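PDB 1D2Z: Serine/threonine-protein kinase pelle from Drosophila melanogaster, which acts as a serine/threonine kinase in Toll signalling that sets embryonic dorsoventral polarity, and binds Tube through the death domain described here. Local coordinates for residues S52-Q56 / R57-A61. Residues are numbered along the deposited sequence; the frame is centred on the assembly and turned at random.
Sequences SSQKQ and RGRSA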
# COMPACT_ATOMS: atom_id res chain seq x y z
N SER A 52 -5.10 -14.43 -10.30
CA SER A 52 -5.50 -15.67 -10.97
C SER A 52 -6.74 -16.23 -10.28
O SER A 52 -7.71 -16.60 -10.94
CB SER A 52 -4.37 -16.70 -10.91
OG SER A 52 -4.82 -17.97 -11.38
N SER A 53 -6.71 -16.22 -8.95
CA SER A 53 -7.81 -16.72 -8.13
C SER A 53 -9.11 -15.97 -8.39
O SER A 53 -10.16 -16.58 -8.58
CB SER A 53 -7.44 -16.61 -6.65
OG SER A 53 -8.53 -16.95 -5.82
N GLN A 54 -9.04 -14.64 -8.38
CA GLN A 54 -10.22 -13.81 -8.63
C GLN A 54 -10.80 -14.09 -10.00
O GLN A 54 -12.02 -14.15 -10.16
CB GLN A 54 -9.89 -12.33 -8.49
CG GLN A 54 -9.63 -11.88 -7.07
CD GLN A 54 -10.85 -12.01 -6.19
OE1 GLN A 54 -10.88 -12.80 -5.25
NE2 GLN A 54 -11.88 -11.23 -6.50
N LYS A 55 -9.92 -14.29 -10.99
CA LYS A 55 -10.35 -14.56 -12.35
C LYS A 55 -11.13 -15.88 -12.44
O LYS A 55 -12.17 -15.94 -13.09
CB LYS A 55 -9.15 -14.60 -13.31
CG LYS A 55 -9.56 -14.80 -14.76
CD LYS A 55 -8.39 -15.19 -15.64
CE LYS A 55 -8.88 -15.46 -17.06
NZ LYS A 55 -7.82 -16.08 -17.91
N GLN A 56 -10.62 -16.92 -11.78
CA GLN A 56 -11.28 -18.22 -11.78
C GLN A 56 -12.68 -18.12 -11.18
O GLN A 56 -13.57 -18.89 -11.53
CB GLN A 56 -10.44 -19.25 -11.01
CG GLN A 56 -9.08 -19.54 -11.64
CD GLN A 56 -8.20 -20.41 -10.76
OE1 GLN A 56 -8.61 -21.50 -10.34
NE2 GLN A 56 -6.99 -19.94 -10.47
N ARG A 57 -12.86 -17.16 -10.27
CA ARG A 57 -14.15 -16.92 -9.63
C ARG A 57 -15.05 -16.01 -10.46
O ARG A 57 -16.02 -15.44 -9.95
CB ARG A 57 -13.95 -16.34 -8.22
CG ARG A 57 -13.57 -17.39 -7.17
CD ARG A 57 -13.41 -16.79 -5.78
NE ARG A 57 -12.07 -16.26 -5.56
CZ ARG A 57 -11.60 -15.85 -4.38
NH1 ARG A 57 -12.37 -15.90 -3.30
NH2 ARG A 57 -10.35 -15.41 -4.28
N GLY A 58 -14.72 -15.86 -11.74
CA GLY A 58 -15.51 -15.03 -12.64
C GLY A 58 -15.34 -13.52 -12.56
O GLY A 58 -16.08 -12.78 -13.21
N ARG A 59 -14.37 -13.05 -11.77
CA ARG A 59 -14.14 -11.62 -11.64
C ARG A 59 -13.07 -11.11 -12.61
O ARG A 59 -12.32 -11.88 -13.19
CB ARG A 59 -13.78 -11.26 -10.20
CG ARG A 59 -14.90 -11.54 -9.21
CD ARG A 59 -14.67 -10.86 -7.88
NE ARG A 59 -15.75 -11.12 -6.94
CZ ARG A 59 -15.86 -12.21 -6.18
NH1 ARG A 59 -14.94 -13.17 -6.25
NH2 ARG A 59 -16.89 -12.35 -5.36
N SER A 60 -13.03 -9.79 -12.78
CA SER A 60 -12.07 -9.16 -13.67
C SER A 60 -10.63 -9.30 -13.17
O SER A 60 -10.29 -8.85 -12.07
CB SER A 60 -12.41 -7.68 -13.86
OG SER A 60 -11.35 -7.01 -14.52
N ALA A 61 -9.79 -9.90 -14.01
CA ALA A 61 -8.39 -10.09 -13.67
C ALA A 61 -7.64 -8.77 -13.64
O ALA A 61 -6.84 -8.51 -12.73
CB ALA A 61 -7.74 -11.05 -14.66
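Arg-59 and Gly-58 turn their backbone N-H groups back on the last turn of helix 45-56 in a Schellman motif, Arg-59 N reaching Gln-54 O at 3.1 Å and Gly-58 N reaching Lys-55 O at 2.9 Å. Glycine suits the C-prime place because the chain must take a positive phi there (78°). Arg-57 N keeps the helical bond to Ser-53 O and makes a weak second one to Gln-54 O, the acceptor it shares with Arg-59 N.

The side chain of Arg-57 runs back along the flank of the last turn, to the ends of Ser-53 and Gln-54. Its chain bends at chi3 (-86°), which brings NH2 to Ser-53 OG at 2.8 Å, a weak bond because the N-H points well aside of the oxygen. Ser-53 suits this place: its short hydroxyl meets the guanidinium one helical turn on. Gln-54 OE1 lies over one face of the same guanidinium, 2.8 Å from Arg-57 NH2, where no N-H points at it, so the attraction is probably electrostatic; the two planes are 64° apart. A bend at chi2 of Gln-54 swings the amide back toward the arginines, and its NE2 comes tightly against Arg-59 CD (3.1 Å). An alanine in place of Gln-54 would keep the backbone acceptor, but the Arg-57 guanidinium would probably lose the oxygen over its face and become freer to turn.

Farther round the helix, Lys-55 CA-H points almost straight at Arg-59 O, and Lys-55 CB lies 4.1 Å from Ala-61 CB, a small methyl. Ser-60, as N-cap of helix 61-73, bonds through OG to Asn-63 N and also to Asp-29 of helix 18-31. Lys-55 and Ala-61 both touch Trp-34 of helix 34-40, so this surface turn of the death-domain six-helix bundle links helices 45-56 and 61-73 beside the two preceding helices.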